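Local coordinates for protein CsuE (Acinetobacter baumannii, PDB 6FJY) that forms the adhesive tip subunit of archaic chaperone-usher Csu pili and probably mediates bacterial attachment to surfaces during biofilm formation, at residues P179-A185 with S205-S211; N213-Y217 with V308-F312; K244-N250 with V284-V290. All blocks are in the same frame, centred on the assembly; numbering follows the deposited sequence.

All three contacts lie in the C-terminal part of the chain. Going from the N terminus, interaction 1 comes first: segment 205-211 turns back on 179-185 and closes a short excursion of 19 residues, tied by a disulfide. Interaction 2 opens just afterwards at 213-217 and closes only at the C terminus, 308-312. Interaction 3 (244-250 with 284-290) opens and closes within that long span; no contact crosses another. Interactions 1 and 2 pack directly together, Ile183 on Val310 and Cys210 on Tyr216. Interaction 3 meets interaction 1 through neighbouring strands 202-210 and 279-289, where Phe285 touches Met206, but does not touch interaction 2.

Interaction 1. Residues P179-A185 with S205-S211; sequences PDCRILA and SMGIRCS
Cys181 and Cys210, a non-hydrogen-bonded pair of two antiparallel strands, form a disulfide, SG to SG 2.0 Å. Both sulfurs sit beside their own backbone N (chi1 -70° and -77°), which brings them together above one face of the ladder. Ile183 and Ile208 run alongside each other on that face, with CG2 of Ile183 4.0 Å from CG1 of Ile208. Backbone bonds alternate with these pairs, linking Arg182 with Arg209 and Leu184 with Gly207. Beyond the disulfide, Ser211 prolongs the pairing: its N donates to Asp180 O at 2.9 Å, while its OG receives the N-H of Asp180, also at 2.9 Å, standing in for a main-chain acceptor.

On the other face Arg182 and Arg209 hold their guanidinium planes perpendicular, NE of Arg182 4.2 Å from NH1 of Arg209. Carboxylates probably offset these like charges: Arg182 NH1 makes a salt bridge of 3.0 Å with Asp180 OD2, and Arg209 is paired with Glu21. Asp180 OD2 also accepts from Ile17 N, tying this end to helix 16-21.

Helix 16-21 thus lies against the arginine face, while Val310 of strand 302-311 and Tyr216 pack on the isoleucine and cysteine face. Strand 279-289 flanks segment 205-211, and residues of the CsuC chaperone chain, among them Tyr116, lie against segment 179-185.

Interaction 2. Residues N213-Y217 with V308-F312; sequences NTPYY and VQVEF
Tyr216 and Phe312 make the dense part of this contact, the two aromatic side chains extending in the same direction into the interior. CB of Tyr216 rests 3.8 Å from Phe312 CE1, an oblique approach to the ring. With CG between its backbone N and carbonyl carbon (chi1 55°), the Tyr216 ring leads away from 308-312 past Val310, its CD2 3.9 Å from CG1 of Val310. Thr214 adds its methyl, CG2, 4.2 Å from Phe312 CE1, and the carbonyl O of Pro215 meets the edge of the Phe312 ring, 3.6 Å from CD1. The Cys181–Cys210 disulfide of interaction 1 lies close by, with Cys181 touching Thr214 and Phe312, and Cys210 touching Tyr216.

One antiparallel hydrogen-bonded pair fastens the backbones: Tyr217 N reaches Glu311 O at 3.1 Å, and Glu311 N reaches Tyr217 O at 2.9 Å. Here the Ig-like fold of the subunit is completed from outside: residues 308-311 also pair in parallel with a strand of CsuC, which takes the place of a missing strand, the donor-strand complementation of pilus chaperones. The C-terminal carboxylate of Phe312 is held by Arg89 and Tyr196 of CsuC.

On the face bearing Tyr217 and Glu311 the two side chains, although those of bridge partners, do not come as close to the opposite segment. The Tyr217 ring has a cation-pi contact with Arg262, and its OH is hydrogen-bonded to Phe194 O of CsuC; Glu311 OE2 is hydrogen-bonded to Ser117 of the same chaperone chain. Glu311 and Pro215 remain partly exposed.

Interaction 3. Residues K244-N250 with V284-V290; sequences KYDIFKN and VFTTKIV
An antiparallel ladder of five bridges, from Tyr245–Ile289 to Lys249–Phe285, joins two strands of the Ig-like sandwich in the Spore Coat Protein U domain. Its shortest backbone bonds lie toward the Asn250 end, where Phe248 N donates to Thr286 O at 2.6 Å and Thr286 N returns a bond to Phe248 O at 2.7 Å.

Asn250 itself leaves the strand with a positive phi of 50°. Its N approaches Val284 O from above the carbonyl plane, 2.7 Å away, and its own O accepts the hydroxyl of Thr286, OG1 to O 2.8 Å. The backbone N of Asn250 thus carries the pairing one step past the last bridge, and the Thr286 hydroxyl holds the carbonyl of the departing residue.

On the same face as Thr286, the Lys288 chain runs across the Phe248 ring, roughly perpendicular to the phenylalanine side chain. It is extended beyond CG, laying CD 3.5 Å from CD1 of Phe248 and carrying NZ over the ring, 4.4 Å from its centroid and 27° off the normal, an off-centre cation-pi contact. Also on this face, Asp246 turns its carboxylate away from Lys288, where Arg232 and Arg255 form salt bridges with it; OD1 in addition accepts the N-H of Ile247 through its anti lone pair.

On the opposite face apolar contacts join the strands. CG2 of Ile247 presses obliquely on the Phe285 ring, 3.5 Å from CD2, while Tyr245 lies alongside Thr287, its CD2 3.9 Å from the methyl CG2. The phenol OH of Tyr245 is hydrogen-bonded to Asp304.

Strand 279-289 runs between 242-249 and 202-210, strand 233-236 pairs with 242-249 on its far side, and Phe285 packs on Met206 and on Val188 of strand 188-189.

Interaction 1. Residues P179-A185 with S205-S211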
loop_
_atom_site.group_PDB
_atom_site.type_symbol
_atom_site.label_atom_id
_atom_site.label_comp_id
_atom_site.label_asym_id
_atom_site.label_seq_id
_atom_site.Cartn_x
_atom_site.Cartn_y
_atom_site.Cartn_z
ATOM N N PRO D 179 -4.468 0.259 3.666
ATOM C CA PRO D 179 -4.104 0.598 5.044
ATOM C C PRO D 179 -2.897 1.522 5.066
ATOM O O PRO D 179 -2.020 1.460 4.201
ATOM C CB PRO D 179 -3.782 -0.761 5.674
ATOM C CG PRO D 179 -4.496 -1.747 4.826
ATOM C CD PRO D 179 -4.462 -1.192 3.433
ATOM N N ASP D 180 -2.858 2.381 6.080
ATOM C CA ASP D 180 -1.915 3.488 6.103
ATOM C C ASP D 180 -1.599 3.863 7.545
ATOM O O ASP D 180 -2.474 3.801 8.412
ATOM C CB ASP D 180 -2.496 4.689 5.346
ATOM C CG ASP D 180 -1.450 5.714 4.992
ATOM O OD1 ASP D 180 -0.264 5.480 5.309
ATOM O OD2 ASP D 180 -1.813 6.747 4.394
ATOM N N CYS D 181 -0.350 4.265 7.789
ATOM C CA CYS D 181 0.099 4.639 9.124
ATOM C C CYS D 181 1.202 5.686 9.014
ATOM O O CYS D 181 1.946 5.724 8.031
ATOM C CB CYS D 181 0.612 3.432 9.922
ATOM S SG CYS D 181 -0.634 2.222 10.439
ATOM N N ARG D 182 1.293 6.537 10.037
ATOM C CA ARG D 182 2.350 7.535 10.139
ATOM C C ARG D 182 2.875 7.588 11.564
ATOM O O ARG D 182 2.096 7.515 12.517
ATOM C CB ARG D 182 1.850 8.908 9.730
ATOM C CG ARG D 182 1.559 9.016 8.265
ATOM C CD ARG D 182 0.154 9.484 8.046
ATOM N NE ARG D 182 0.072 10.460 6.967
ATOM C CZ ARG D 182 0.071 10.145 5.681
ATOM N NH1 ARG D 182 0.156 8.875 5.305
ATOM N NH2 ARG D 182 -0.018 11.107 4.777
ATOM N N ILE D 183 4.198 7.724 11.699
ATOM C CA ILE D 183 4.875 7.752 12.994
ATOM C C ILE D 183 5.434 9.144 13.251
ATOM O O ILE D 183 6.001 9.777 12.351
ATOM C CB ILE D 183 6.021 6.727 13.084
ATOM C CG1 ILE D 183 5.767 5.523 12.192
ATOM C CG2 ILE D 183 6.240 6.299 14.535
ATOM C CD1 ILE D 183 6.940 4.586 12.175
ATOM N N LEU D 184 5.322 9.587 14.502
ATOM C CA LEU D 184 5.789 10.906 14.942
ATOM C C LEU D 184 6.355 10.740 16.351
ATOM O O LEU D 184 5.600 10.683 17.327
ATOM C CB LEU D 184 4.656 11.921 14.913
ATOM C CG LEU D 184 5.000 13.390 15.121
ATOM C CD1 LEU D 184 6.085 13.835 14.152
ATOM C CD2 LEU D 184 3.741 14.208 14.923
ATOM N N ALA D 185 7.681 10.664 16.452
ATOM C CA ALA D 185 8.332 10.254 17.690
ATOM C C ALA D 185 9.011 11.398 18.432
ATOM O O ALA D 185 9.025 11.396 19.666
ATOM C CB ALA D 185 9.356 9.150 17.401
ATOM N N SER D 205 6.203 11.210 24.651
ATOM C CA SER D 205 5.218 10.363 24.000
ATOM C C SER D 205 5.564 10.203 22.525
ATOM O O SER D 205 6.305 11.002 21.946
ATOM C CB SER D 205 3.800 10.928 24.167
ATOM O OG SER D 205 3.618 12.148 23.465
ATOM N N MET D 206 5.024 9.137 21.936
ATOM C CA MET D 206 5.046 8.900 20.501
ATOM C C MET D 206 3.610 8.845 19.999
ATOM O O MET D 206 2.693 8.470 20.737
ATOM C CB MET D 206 5.777 7.590 20.154
ATOM C CG MET D 206 7.262 7.613 20.431
ATOM S SD MET D 206 8.017 6.012 20.241
ATOM C CE MET D 206 7.126 5.504 18.826
ATOM N N GLY D 207 3.417 9.239 18.742
ATOM C CA GLY D 207 2.097 9.251 18.148
ATOM C C GLY D 207 2.043 8.495 16.835
ATOM O O GLY D 207 2.880 8.715 15.955
ATOM N N ILE D 208 1.061 7.603 16.689
ATOM C CA ILE D 208 0.878 6.827 15.467
ATOM C C ILE D 208 -0.567 6.961 14.998
ATOM O O ILE D 208 -1.499 6.583 15.718
ATOM C CB ILE D 208 1.252 5.349 15.661
ATOM C CG1 ILE D 208 2.722 5.256 16.078
ATOM C CG2 ILE D 208 0.996 4.570 14.382
ATOM C CD1 ILE D 208 3.237 3.867 16.258
ATOM N N ARG D 209 -0.748 7.491 13.792
ATOM C CA ARG D 209 -2.056 7.663 13.171
ATOM C C ARG D 209 -2.199 6.603 12.087
ATOM O O ARG D 209 -1.454 6.610 11.100
ATOM C CB ARG D 209 -2.211 9.070 12.592
ATOM C CG ARG D 209 -1.997 10.174 13.630
ATOM C CD ARG D 209 -2.033 11.559 13.005
ATOM N NE ARG D 209 -3.165 11.699 12.094
ATOM C CZ ARG D 209 -3.060 11.997 10.802
ATOM N NH1 ARG D 209 -1.867 12.207 10.256
ATOM N NH2 ARG D 209 -4.154 12.101 10.057
ATOM N N CYS D 210 -3.161 5.702 12.274
ATOM C CA CYS D 210 -3.354 4.554 11.407
ATOM C C CYS D 210 -4.808 4.505 10.958
ATOM O O CYS D 210 -5.709 5.018 11.626
ATOM C CB CYS D 210 -2.974 3.237 12.116
ATOM S SG CYS D 210 -1.228 2.857 12.273
ATOM N N SER D 211 -5.027 3.895 9.799
ATOM C CA SER D 211 -6.379 3.555 9.383
ATOM C C SER D 211 -6.964 2.499 10.323
ATOM O O SER D 211 -6.255 1.886 11.127
ATOM C CB SER D 211 -6.378 3.056 7.942
ATOM O OG SER D 211 -5.253 2.227 7.719
#

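Interaction 2. Residues N213-Y217 with V308-F312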
loop_
_atom_site.group_PDB
_atom_site.type_symbol
_atom_site.label_atom_id
_atom_site.label_comp_id
_atom_site.label_asym_id
_atom_site.label_seq_id
_atom_site.Cartn_x
_atom_site.Cartn_y
_atom_site.Cartn_z
ATOM N N ASN D 213 -8.490 -0.967 11.786
ATOM C CA ASN D 213 -7.775 -2.246 11.838
ATOM C C ASN D 213 -6.289 -1.899 11.812
ATOM O O ASN D 213 -5.859 -1.080 12.641
ATOM C CB ASN D 213 -8.277 -3.150 10.729
ATOM C CG ASN D 213 -9.784 -3.199 10.686
ATOM O OD1 ASN D 213 -10.400 -3.023 9.631
ATOM N ND2 ASN D 213 -10.395 -3.400 11.850
ATOM N N THR D 214 -5.498 -2.452 10.896
ATOM C CA THR D 214 -4.079 -2.127 10.771
ATOM C C THR D 214 -3.367 -2.236 12.111
ATOM O O THR D 214 -2.933 -1.226 12.678
ATOM C CB THR D 214 -3.872 -0.724 10.218
ATOM O OG1 THR D 214 -4.871 -0.443 9.234
ATOM C CG2 THR D 214 -2.494 -0.632 9.576
ATOM N N PRO D 215 -3.241 -3.434 12.652
ATOM C CA PRO D 215 -2.523 -3.597 13.911
ATOM C C PRO D 215 -1.028 -3.563 13.661
ATOM O O PRO D 215 -0.557 -3.765 12.543
ATOM C CB PRO D 215 -2.971 -4.980 14.391
ATOM C CG PRO D 215 -3.164 -5.732 13.094
ATOM C CD PRO D 215 -3.607 -4.728 12.046
ATOM N N TYR D 216 -0.282 -3.331 14.739
ATOM C CA TYR D 216 1.169 -3.297 14.654
ATOM C C TYR D 216 1.744 -3.431 16.046
ATOM O O TYR D 216 1.055 -3.225 17.050
ATOM C CB TYR D 216 1.684 -2.006 14.016
ATOM C CG TYR D 216 1.171 -0.780 14.720
ATOM C CD1 TYR D 216 -0.030 -0.202 14.331
ATOM C CD2 TYR D 216 1.866 -0.208 15.783
ATOM C CE1 TYR D 216 -0.525 0.909 14.959
ATOM C CE2 TYR D 216 1.371 0.916 16.427
ATOM C CZ TYR D 216 0.172 1.468 16.000
ATOM O OH TYR D 216 -0.351 2.569 16.617
ATOM N N TYR D 217 3.022 -3.779 16.080
ATOM C CA TYR D 217 3.828 -3.768 17.286
ATOM C C TYR D 217 4.870 -2.662 17.182
ATOM O O TYR D 217 5.405 -2.396 16.098
ATOM C CB TYR D 217 4.517 -5.116 17.498
ATOM C CG TYR D 217 3.584 -6.264 17.847
ATOM C CD1 TYR D 217 3.062 -6.398 19.130
ATOM C CD2 TYR D 217 3.248 -7.231 16.902
ATOM C CE1 TYR D 217 2.218 -7.452 19.458
ATOM C CE2 TYR D 217 2.402 -8.291 17.222
ATOM C CZ TYR D 217 1.894 -8.391 18.501
ATOM O OH TYR D 217 1.066 -9.427 18.831
ATOM N N VAL D 308 13.144 2.900 16.558
ATOM C CA VAL D 308 11.733 2.583 16.754
ATOM C C VAL D 308 11.305 1.657 15.621
ATOM O O VAL D 308 11.243 2.071 14.459
ATOM C CB VAL D 308 10.857 3.840 16.774
ATOM C CG1 VAL D 308 9.417 3.452 17.103
ATOM C CG2 VAL D 308 11.380 4.868 17.760
ATOM N N GLN D 309 11.009 0.405 15.951
ATOM C CA GLN D 309 10.518 -0.558 14.970
ATOM C C GLN D 309 8.999 -0.639 15.040
ATOM O O GLN D 309 8.430 -0.824 16.122
ATOM C CB GLN D 309 11.124 -1.940 15.192
ATOM C CG GLN D 309 10.732 -2.940 14.122
ATOM C CD GLN D 309 11.343 -4.299 14.353
ATOM O OE1 GLN D 309 11.365 -4.800 15.476
ATOM N NE2 GLN D 309 11.851 -4.906 13.291
ATOM N N VAL D 310 8.348 -0.460 13.895
ATOM C CA VAL D 310 6.917 -0.694 13.752
ATOM C C VAL D 310 6.760 -1.884 12.813
ATOM O O VAL D 310 7.173 -1.829 11.648
ATOM C CB VAL D 310 6.187 0.551 13.240
ATOM C CG1 VAL D 310 4.674 0.317 13.179
ATOM C CG2 VAL D 310 6.483 1.703 14.151
ATOM N N GLU D 311 6.220 -2.980 13.331
ATOM C CA GLU D 311 6.093 -4.221 12.578
ATOM C C GLU D 311 4.625 -4.464 12.259
ATOM O O GLU D 311 3.776 -4.467 13.161
ATOM C CB GLU D 311 6.683 -5.404 13.350
ATOM C CG GLU D 311 6.704 -6.710 12.557
ATOM C CD GLU D 311 7.748 -7.703 13.062
ATOM O OE1 GLU D 311 7.784 -7.965 14.282
ATOM O OE2 GLU D 311 8.535 -8.214 12.234
ATOM N N PHE D 312 4.332 -4.625 10.975
ATOM C CA PHE D 312 2.989 -4.959 10.515
ATOM C C PHE D 312 2.882 -6.445 10.175
ATOM O O PHE D 312 1.791 -6.922 9.856
ATOM C CB PHE D 312 2.617 -4.123 9.295
ATOM C CG PHE D 312 2.627 -2.656 9.550
ATOM C CD1 PHE D 312 1.592 -2.060 10.253
ATOM C CD2 PHE D 312 3.674 -1.868 9.094
ATOM C CE1 PHE D 312 1.598 -0.711 10.496
ATOM C CE2 PHE D 312 3.686 -0.520 9.330
ATOM C CZ PHE D 312 2.649 0.065 10.033
ATOM O OXT PHE D 312 3.883 -7.175 10.188
#

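Interaction 3. Residues K244-N250 with V284-V290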
loop_
_atom_site.group_PDB
_atom_site.type_symbol
_atom_site.label_atom_id
_atom_site.label_comp_id
_atom_site.label_asym_id
_atom_site.label_seq_id
_atom_site.Cartn_x
_atom_site.Cartn_y
_atom_site.Cartn_z
ATOM N N LYS D 244 24.457 5.886 31.212
ATOM C CA LYS D 244 23.480 4.816 31.068
ATOM C C LYS D 244 22.071 5.334 31.325
ATOM O O LYS D 244 21.859 6.210 32.168
ATOM C CB LYS D 244 23.801 3.674 32.031
ATOM C CG LYS D 244 25.135 2.987 31.766
ATOM C CD LYS D 244 25.503 2.009 32.875
ATOM C CE LYS D 244 26.881 1.405 32.633
ATOM N NZ LYS D 244 27.310 0.484 33.722
ATOM N N TYR D 245 21.097 4.782 30.601
ATOM C CA TYR D 245 19.709 5.190 30.766
ATOM C C TYR D 245 18.794 4.039 30.363
ATOM O O TYR D 245 19.245 2.982 29.916
ATOM C CB TYR D 245 19.417 6.454 29.951
ATOM C CG TYR D 245 19.300 6.192 28.471
ATOM C CD1 TYR D 245 20.426 6.146 27.665
ATOM C CD2 TYR D 245 18.060 5.980 27.879
ATOM C CE1 TYR D 245 20.321 5.900 26.310
ATOM C CE2 TYR D 245 17.946 5.733 26.529
ATOM C CZ TYR D 245 19.077 5.693 25.749
ATOM O OH TYR D 245 18.969 5.444 24.404
ATOM N N ASP D 246 17.490 4.255 30.527
ATOM C CA ASP D 246 16.501 3.342 29.963
ATOM C C ASP D 246 15.225 4.125 29.680
ATOM O O ASP D 246 15.115 5.318 29.983
ATOM C CB ASP D 246 16.236 2.145 30.888
ATOM C CG ASP D 246 16.007 0.840 30.120
ATOM O OD1 ASP D 246 15.077 0.784 29.293
ATOM O OD2 ASP D 246 16.762 -0.133 30.339
ATOM N N ILE D 247 14.266 3.432 29.074
ATOM C CA ILE D 247 12.978 3.991 28.694
ATOM C C ILE D 247 11.892 3.105 29.286
ATOM O O ILE D 247 12.001 1.874 29.253
ATOM C CB ILE D 247 12.826 4.081 27.159
ATOM C CG1 ILE D 247 13.889 4.993 26.544
ATOM C CG2 ILE D 247 11.447 4.571 26.782
ATOM C CD1 ILE D 247 13.866 4.959 25.044
ATOM N N PHE D 248 10.840 3.725 29.814
ATOM C CA PHE D 248 9.802 2.982 30.512
ATOM C C PHE D 248 8.425 3.373 29.998
ATOM O O PHE D 248 8.154 4.556 29.772
ATOM C CB PHE D 248 9.921 3.198 32.029
ATOM C CG PHE D 248 11.199 2.656 32.599
ATOM C CD1 PHE D 248 12.289 3.481 32.817
ATOM C CD2 PHE D 248 11.327 1.304 32.863
ATOM C CE1 PHE D 248 13.475 2.968 33.316
ATOM C CE2 PHE D 248 12.504 0.785 33.362
ATOM C CZ PHE D 248 13.578 1.616 33.588
ATOM N N LYS D 249 7.558 2.369 29.832
ATOM C CA LYS D 249 6.182 2.599 29.399
ATOM C C LYS D 249 5.430 3.410 30.448
ATOM O O LYS D 249 5.515 3.119 31.644
ATOM C CB LYS D 249 5.460 1.270 29.161
ATOM C CG LYS D 249 6.171 0.251 28.258
ATOM C CD LYS D 249 5.280 -0.983 28.035
ATOM C CE LYS D 249 6.080 -2.180 27.529
ATOM N NZ LYS D 249 5.241 -3.416 27.357
ATOM N N ASN D 250 4.703 4.434 29.994
ATOM C CA ASN D 250 3.864 5.303 30.840
ATOM C C ASN D 250 4.712 5.779 32.021
ATOM O O ASN D 250 5.851 6.216 31.807
ATOM C CB ASN D 250 2.581 4.563 31.202
ATOM C CG ASN D 250 1.793 4.107 29.976
ATOM O OD1 ASN D 250 1.468 4.901 29.085
ATOM N ND2 ASN D 250 1.494 2.815 29.924
ATOM N N VAL D 284 2.828 7.028 25.867
ATOM C CA VAL D 284 3.547 7.786 26.877
ATOM C C VAL D 284 4.685 6.927 27.403
ATOM O O VAL D 284 4.545 5.708 27.571
ATOM C CB VAL D 284 2.595 8.236 28.003
ATOM C CG1 VAL D 284 3.359 8.930 29.128
ATOM C CG2 VAL D 284 1.543 9.166 27.436
ATOM N N PHE D 285 5.830 7.557 27.643
ATOM C CA PHE D 285 7.007 6.827 28.080
ATOM C C PHE D 285 7.918 7.759 28.860
ATOM O O PHE D 285 7.859 8.986 28.725
ATOM C CB PHE D 285 7.753 6.187 26.898
ATOM C CG PHE D 285 8.404 7.172 25.959
ATOM C CD1 PHE D 285 7.696 7.705 24.890
ATOM C CD2 PHE D 285 9.738 7.529 26.120
ATOM C CE1 PHE D 285 8.300 8.593 24.015
ATOM C CE2 PHE D 285 10.347 8.417 25.249
ATOM C CZ PHE D 285 9.628 8.955 24.199
ATOM N N THR D 286 8.761 7.150 29.687
ATOM C CA THR D 286 9.632 7.877 30.593
ATOM C C THR D 286 11.064 7.458 30.339
ATOM O O THR D 286 11.369 6.261 30.310
ATOM C CB THR D 286 9.252 7.617 32.048
ATOM O OG1 THR D 286 7.927 8.107 32.284
ATOM C CG2 THR D 286 10.211 8.328 32.965
ATOM N N THR D 287 11.929 8.445 30.142
ATOM C CA THR D 287 13.354 8.239 29.914
ATOM C C THR D 287 14.081 8.623 31.201
ATOM O O THR D 287 14.070 9.794 31.598
ATOM C CB THR D 287 13.833 9.075 28.726
ATOM O OG1 THR D 287 12.934 8.900 27.623
ATOM C CG2 THR D 287 15.223 8.661 28.299
ATOM N N LYS D 288 14.684 7.638 31.861
ATOM C CA LYS D 288 15.354 7.826 33.143
ATOM C C LYS D 288 16.850 7.566 33.013
ATOM O O LYS D 288 17.299 6.817 32.142
ATOM C CB LYS D 288 14.784 6.887 34.218
ATOM C CG LYS D 288 13.299 7.012 34.500
ATOM C CD LYS D 288 12.807 5.838 35.364
ATOM C CE LYS D 288 11.280 5.881 35.564
ATOM N NZ LYS D 288 10.745 4.706 36.314
ATOM N N ILE D 289 17.614 8.181 33.917
ATOM C CA ILE D 289 19.049 7.950 34.052
ATOM C C ILE D 289 19.281 6.862 35.101
ATOM O O ILE D 289 18.437 6.598 35.962
ATOM C CB ILE D 289 19.787 9.260 34.427
ATOM C CG1 ILE D 289 19.440 10.374 33.442
ATOM C CG2 ILE D 289 21.296 9.063 34.456
ATOM C CD1 ILE D 289 20.198 10.301 32.134
ATOM N N VAL D 290 20.444 6.208 35.017
ATOM C CA VAL D 290 20.886 5.205 35.984
ATOM C C VAL D 290 22.413 5.231 36.028
ATOM O O VAL D 290 23.071 5.534 35.029
ATOM C CB VAL D 290 20.337 3.802 35.625
ATOM C CG1 VAL D 290 20.346 3.599 34.118
ATOM C CG2 VAL D 290 21.135 2.700 36.320
#